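Local coordinates for enterocine A immunity protein (Enterococcus faecium, PDB 2BL8) that confers immunity to the antimicrobial activity of the pediocin-like bacteriocin enterocin A on the bacterium that carries it, at residues 4-16 with 69-83. Numbering follows the deposited sequence.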
loop_
_atom_site.group_PDB
_atom_site.type_symbol
_atom_site.label_atom_id
_atom_site.label_comp_id
_atom_site.label_asym_id
_atom_site.label_seq_id
_atom_site.Cartn_x
_atom_site.Cartn_y
_atom_site.Cartn_z
ATOM N N ASN A 4 -5.970 2.183 11.037
ATOM C CA ASN A 4 -6.405 0.764 10.854
ATOM C C ASN A 4 -6.087 0.283 9.438
ATOM O O ASN A 4 -6.567 0.857 8.459
ATOM C CB ASN A 4 -7.905 0.647 11.135
ATOM C CG ASN A 4 -8.441 -0.751 10.886
ATOM O OD1 ASN A 4 -8.528 -1.197 9.746
ATOM N ND2 ASN A 4 -8.799 -1.450 11.960
ATOM N N ALA A 5 -5.278 -0.771 9.339
ATOM C CA ALA A 5 -4.870 -1.324 8.047
ATOM C C ALA A 5 -6.033 -1.715 7.138
ATOM O O ALA A 5 -6.064 -1.330 5.965
ATOM C CB ALA A 5 -3.953 -2.525 8.260
ATOM N N LYS A 6 -6.983 -2.484 7.662
ATOM C CA LYS A 6 -8.132 -2.893 6.854
ATOM C C LYS A 6 -8.837 -1.680 6.265
ATOM O O LYS A 6 -9.254 -1.690 5.106
ATOM C CB LYS A 6 -9.155 -3.669 7.686
ATOM C CG LYS A 6 -8.700 -5.006 8.225
ATOM C CD LYS A 6 -9.843 -5.636 9.006
ATOM C CE LYS A 6 -9.396 -6.849 9.797
ATOM N NZ LYS A 6 -10.514 -7.417 10.608
ATOM N N GLN A 7 -8.983 -0.640 7.075
ATOM C CA GLN A 7 -9.658 0.573 6.643
ATOM C C GLN A 7 -8.937 1.248 5.486
ATOM O O GLN A 7 -9.560 1.634 4.499
ATOM C CB GLN A 7 -9.785 1.553 7.812
ATOM C CG GLN A 7 -10.706 2.730 7.536
ATOM C CD GLN A 7 -10.832 3.658 8.728
ATOM O OE1 GLN A 7 -10.961 3.206 9.867
ATOM N NE2 GLN A 7 -10.804 4.961 8.473
ATOM N N ILE A 8 -7.622 1.387 5.610
ATOM C CA ILE A 8 -6.849 2.026 4.555
ATOM C C ILE A 8 -6.884 1.218 3.261
ATOM O O ILE A 8 -7.061 1.778 2.182
ATOM C CB ILE A 8 -5.389 2.238 4.987
ATOM C CG1 ILE A 8 -5.338 3.105 6.251
ATOM C CG2 ILE A 8 -4.611 2.891 3.858
ATOM C CD1 ILE A 8 -5.956 4.470 6.097
ATOM N N VAL A 9 -6.735 -0.099 3.368
ATOM C CA VAL A 9 -6.769 -0.960 2.189
ATOM C C VAL A 9 -8.137 -0.867 1.529
ATOM O O VAL A 9 -8.240 -0.750 0.308
ATOM C CB VAL A 9 -6.488 -2.434 2.558
ATOM C CG1 VAL A 9 -6.777 -3.338 1.370
ATOM C CG2 VAL A 9 -5.040 -2.589 2.987
ATOM N N HIS A 10 -9.186 -0.926 2.347
ATOM C CA HIS A 10 -10.554 -0.843 1.848
ATOM C C HIS A 10 -10.760 0.495 1.144
ATOM O O HIS A 10 -11.330 0.549 0.056
ATOM C CB HIS A 10 -11.542 -0.989 3.011
ATOM C CG HIS A 10 -12.951 -1.263 2.582
ATOM N ND1 HIS A 10 -13.923 -1.694 3.462
ATOM C CD2 HIS A 10 -13.554 -1.173 1.374
ATOM C CE1 HIS A 10 -15.061 -1.860 2.813
ATOM N NE2 HIS A 10 -14.864 -1.550 1.542
ATOM N N GLU A 11 -10.281 1.572 1.757
ATOM C CA GLU A 11 -10.429 2.900 1.168
ATOM C C GLU A 11 -9.642 3.059 -0.131
ATOM O O GLU A 11 -10.124 3.671 -1.083
ATOM C CB GLU A 11 -10.009 3.973 2.175
ATOM C CG GLU A 11 -10.885 4.009 3.421
ATOM C CD GLU A 11 -10.411 5.010 4.459
ATOM O OE1 GLU A 11 -9.188 5.252 4.547
ATOM O OE2 GLU A 11 -11.261 5.544 5.201
ATOM N N LEU A 12 -8.437 2.502 -0.172
ATOM C CA LEU A 12 -7.610 2.598 -1.370
ATOM C C LEU A 12 -8.268 1.794 -2.494
ATOM O O LEU A 12 -8.324 2.242 -3.641
ATOM C CB LEU A 12 -6.198 2.071 -1.084
ATOM C CG LEU A 12 -5.142 2.194 -2.188
ATOM C CD1 LEU A 12 -4.965 3.657 -2.579
ATOM C CD2 LEU A 12 -3.824 1.616 -1.692
ATOM N N TYR A 13 -8.784 0.618 -2.153
ATOM C CA TYR A 13 -9.442 -0.241 -3.132
ATOM C C TYR A 13 -10.639 0.477 -3.744
ATOM O O TYR A 13 -10.776 0.554 -4.965
ATOM C CB TYR A 13 -9.928 -1.536 -2.474
ATOM C CG TYR A 13 -10.602 -2.486 -3.445
ATOM C CD1 TYR A 13 -9.915 -3.576 -3.973
ATOM C CD2 TYR A 13 -11.911 -2.262 -3.873
ATOM C CE1 TYR A 13 -10.512 -4.423 -4.907
ATOM C CE2 TYR A 13 -12.516 -3.098 -4.808
ATOM C CZ TYR A 13 -11.808 -4.177 -5.321
ATOM O OH TYR A 13 -12.398 -5.008 -6.248
ATOM N N ASN A 14 -11.512 0.992 -2.882
ATOM C CA ASN A 14 -12.712 1.686 -3.332
ATOM C C ASN A 14 -12.419 2.923 -4.161
ATOM O O ASN A 14 -13.095 3.181 -5.155
ATOM C CB ASN A 14 -13.585 2.061 -2.131
ATOM C CG ASN A 14 -14.395 0.888 -1.617
ATOM O OD1 ASN A 14 -14.123 -0.265 -1.954
ATOM N ND2 ASN A 14 -15.394 1.175 -0.791
ATOM N N ASP A 15 -11.409 3.691 -3.766
ATOM C CA ASP A 15 -11.076 4.902 -4.508
ATOM C C ASP A 15 -10.604 4.573 -5.923
ATOM O O ASP A 15 -10.970 5.249 -6.884
ATOM C CB ASP A 15 -9.990 5.699 -3.786
ATOM C CG ASP A 15 -9.881 7.116 -4.307
ATOM O OD1 ASP A 15 -10.803 7.911 -4.035
ATOM O OD2 ASP A 15 -8.890 7.431 -4.999
ATOM N N ILE A 16 -9.786 3.535 -6.041
ATOM C CA ILE A 16 -9.262 3.118 -7.337
ATOM C C ILE A 16 -10.338 2.438 -8.178
ATOM O O ILE A 16 -10.449 2.685 -9.384
ATOM C CB ILE A 16 -8.070 2.136 -7.162
ATOM C CG1 ILE A 16 -6.857 2.884 -6.602
ATOM C CG2 ILE A 16 -7.718 1.489 -8.503
ATOM C CD1 ILE A 16 -5.684 1.979 -6.249
ATOM N N PHE A 69 -0.599 7.376 -9.237
ATOM C CA PHE A 69 -1.630 7.423 -8.208
ATOM C C PHE A 69 -1.975 8.888 -7.972
ATOM O O PHE A 69 -1.145 9.768 -8.190
ATOM C CB PHE A 69 -1.110 6.834 -6.896
ATOM C CG PHE A 69 -0.833 5.361 -6.955
ATOM C CD1 PHE A 69 -1.867 4.457 -7.145
ATOM C CD2 PHE A 69 0.464 4.878 -6.809
ATOM C CE1 PHE A 69 -1.620 3.088 -7.186
ATOM C CE2 PHE A 69 0.725 3.512 -6.849
ATOM C CZ PHE A 69 -0.318 2.615 -7.038
ATOM N N THR A 70 -3.199 9.155 -7.530
ATOM C CA THR A 70 -3.588 10.531 -7.252
ATOM C C THR A 70 -2.903 10.932 -5.951
ATOM O O THR A 70 -2.430 10.074 -5.205
ATOM C CB THR A 70 -5.115 10.671 -7.074
ATOM O OG1 THR A 70 -5.546 9.898 -5.946
ATOM C CG2 THR A 70 -5.839 10.183 -8.319
ATOM N N GLU A 71 -2.845 12.232 -5.682
ATOM C CA GLU A 71 -2.216 12.727 -4.461
ATOM C C GLU A 71 -2.839 12.056 -3.234
ATOM O O GLU A 71 -2.136 11.666 -2.300
ATOM C CB GLU A 71 -2.393 14.244 -4.366
ATOM C CG GLU A 71 -1.672 14.901 -3.204
ATOM C CD GLU A 71 -0.475 15.719 -3.650
ATOM O OE1 GLU A 71 -0.643 16.563 -4.555
ATOM O OE2 GLU A 71 0.628 15.525 -3.092
ATOM N N TYR A 72 -4.159 11.916 -3.248
ATOM C CA TYR A 72 -4.878 11.294 -2.142
ATOM C C TYR A 72 -4.524 9.813 -1.998
ATOM O O TYR A 72 -4.320 9.324 -0.886
ATOM C CB TYR A 72 -6.385 11.465 -2.352
ATOM C CG TYR A 72 -7.247 10.700 -1.374
ATOM C CD1 TYR A 72 -7.097 10.867 0.005
ATOM C CD2 TYR A 72 -8.212 9.802 -1.827
ATOM C CE1 TYR A 72 -7.886 10.154 0.905
ATOM C CE2 TYR A 72 -9.005 9.088 -0.936
ATOM C CZ TYR A 72 -8.838 9.266 0.423
ATOM O OH TYR A 72 -9.620 8.550 1.296
ATOM N N GLN A 73 -4.455 9.101 -3.119
ATOM C CA GLN A 73 -4.102 7.683 -3.092
ATOM C C GLN A 73 -2.682 7.510 -2.546
ATOM O O GLN A 73 -2.414 6.575 -1.792
ATOM C CB GLN A 73 -4.223 7.079 -4.495
ATOM C CG GLN A 73 -5.666 6.972 -4.975
ATOM C CD GLN A 73 -5.784 6.597 -6.440
ATOM O OE1 GLN A 73 -4.802 6.611 -7.179
ATOM N NE2 GLN A 73 -6.999 6.271 -6.870
ATOM N N GLU A 74 -1.781 8.420 -2.920
ATOM C CA GLU A 74 -0.396 8.383 -2.451
ATOM C C GLU A 74 -0.366 8.562 -0.945
ATOM O O GLU A 74 0.438 7.938 -0.245
ATOM C CB GLU A 74 0.428 9.495 -3.108
ATOM C CG GLU A 74 0.743 9.260 -4.571
ATOM C CD GLU A 74 1.380 10.470 -5.240
ATOM O OE1 GLU A 74 1.665 11.469 -4.545
ATOM O OE2 GLU A 74 1.595 10.416 -6.469
ATOM N N GLU A 75 -1.248 9.426 -0.454
ATOM C CA GLU A 75 -1.359 9.692 0.969
ATOM C C GLU A 75 -1.872 8.459 1.710
ATOM O O GLU A 75 -1.406 8.150 2.808
ATOM C CB GLU A 75 -2.264 10.909 1.188
ATOM C CG GLU A 75 -1.553 12.204 0.794
ATOM C CD GLU A 75 -2.484 13.324 0.387
ATOM O OE1 GLU A 75 -3.699 13.242 0.664
ATOM O OE2 GLU A 75 -1.986 14.303 -0.212
ATOM N N LEU A 76 -2.818 7.744 1.110
ATOM C CA LEU A 76 -3.325 6.529 1.733
ATOM C C LEU A 76 -2.206 5.486 1.792
ATOM O O LEU A 76 -2.042 4.805 2.801
ATOM C CB LEU A 76 -4.508 5.964 0.948
ATOM C CG LEU A 76 -5.797 6.785 1.024
ATOM C CD1 LEU A 76 -6.851 6.156 0.118
ATOM C CD2 LEU A 76 -6.281 6.850 2.468
ATOM N N ILE A 77 -1.430 5.365 0.720
ATOM C CA ILE A 77 -0.344 4.385 0.715
ATOM C C ILE A 77 0.671 4.738 1.802
ATOM O O ILE A 77 1.197 3.859 2.480
ATOM C CB ILE A 77 0.342 4.309 -0.670
ATOM C CG1 ILE A 77 -0.671 3.829 -1.718
ATOM C CG2 ILE A 77 1.508 3.329 -0.620
ATOM C CD1 ILE A 77 -0.163 3.905 -3.154
ATOM N N ARG A 78 0.929 6.030 1.974
ATOM C CA ARG A 78 1.863 6.497 3.000
ATOM C C ARG A 78 1.363 6.110 4.390
ATOM O O ARG A 78 2.126 5.619 5.225
ATOM C CB ARG A 78 2.005 8.019 2.918
ATOM C CG ARG A 78 2.889 8.639 3.985
ATOM C CD ARG A 78 2.879 10.158 3.874
ATOM N NE ARG A 78 1.582 10.720 4.240
ATOM C CZ ARG A 78 1.191 11.959 3.949
ATOM N NH1 ARG A 78 1.997 12.773 3.279
ATOM N NH2 ARG A 78 -0.004 12.388 4.332
ATOM N N ASN A 79 0.075 6.333 4.634
ATOM C CA ASN A 79 -0.519 6.011 5.922
ATOM C C ASN A 79 -0.488 4.509 6.191
ATOM O O ASN A 79 -0.267 4.086 7.329
ATOM C CB ASN A 79 -1.953 6.549 5.986
ATOM C CG ASN A 79 -2.001 8.070 6.015
ATOM O OD1 ASN A 79 -3.074 8.672 5.976
ATOM N ND2 ASN A 79 -0.830 8.697 6.094
ATOM N N LEU A 80 -0.685 3.703 5.150
ATOM C CA LEU A 80 -0.656 2.252 5.313
ATOM C C LEU A 80 0.724 1.803 5.798
ATOM O O LEU A 80 0.842 1.003 6.724
ATOM C CB LEU A 80 -1.010 1.553 3.996
ATOM C CG LEU A 80 -1.171 0.031 4.089
ATOM C CD1 LEU A 80 -2.278 -0.319 5.072
ATOM C CD2 LEU A 80 -1.480 -0.535 2.713
ATOM N N SER A 81 1.775 2.328 5.180
ATOM C CA SER A 81 3.112 1.957 5.598
ATOM C C SER A 81 3.380 2.421 7.029
ATOM O O SER A 81 4.064 1.735 7.792
ATOM C CB SER A 81 4.154 2.562 4.667
ATOM O OG SER A 81 5.439 2.115 5.041
ATOM N N GLU A 82 2.848 3.586 7.393
ATOM C CA GLU A 82 3.051 4.103 8.747
ATOM C C GLU A 82 2.476 3.127 9.770
ATOM O O GLU A 82 3.056 2.920 10.843
ATOM C CB GLU A 82 2.396 5.477 8.900
ATOM C CG GLU A 82 3.008 6.542 8.006
ATOM C CD GLU A 82 2.384 7.910 8.205
ATOM O OE1 GLU A 82 1.143 8.018 8.131
ATOM O OE2 GLU A 82 3.137 8.880 8.430
ATOM N N ILE A 83 1.340 2.523 9.437
ATOM C CA ILE A 83 0.719 1.549 10.329
ATOM C C ILE A 83 1.622 0.330 10.452
ATOM O O ILE A 83 1.796 -0.217 11.541
ATOM C CB ILE A 83 -0.658 1.104 9.791
ATOM C CG1 ILE A 83 -1.643 2.270 9.889
ATOM C CG2 ILE A 83 -1.162 -0.112 10.569
ATOM C CD1 ILE A 83 -3.015 1.962 9.328
#
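Ile8, Leu12, Leu76 and Leu80 form the apolar seam between helices 5-16 and 71-83. The two helices run antiparallel at 160°, with axes 9.6 Å apart. Ile8 and Leu80 lie alongside each other, pointing opposite ways. The CG2 branch of Ile8 lies anti to its backbone N (CG1 takes chi1 -59°) and reaches Leu80 CB at 3.8 Å. The same methyl touches Leu76 O. Leu12 splits its methyls: CD1 packs on Leu76 CD1 at 4.1 Å, CD2 on Ile77 CG1. At one end Ile83 CD1 covers the start of helix 5-16, 3.4 Å from Asn4 N. Leu80 and Ile77 also touch helix 48-64, while Ala5 and Ile16 reach helix 25-38.

The polar contact lies at the other end. Gln73 NE2 donates to Asp15 OD2 at 2.9 Å, on the anti side of the carboxylate, with a bent N-H...O angle of 144°. Amide and carboxylate planes are nearly perpendicular. Asp15 OD1 meets the edge of the Tyr72 ring. Thr70 OG1 caps helix 71-83 by accepting from Gln73 N, and Gln73 OE1 completes the capping box by accepting from Thr70 N.

The buried Gln73 amide is thus held at both ends, which restricts its rotation beside a mostly apolar antiparallel interface in this helical bundle.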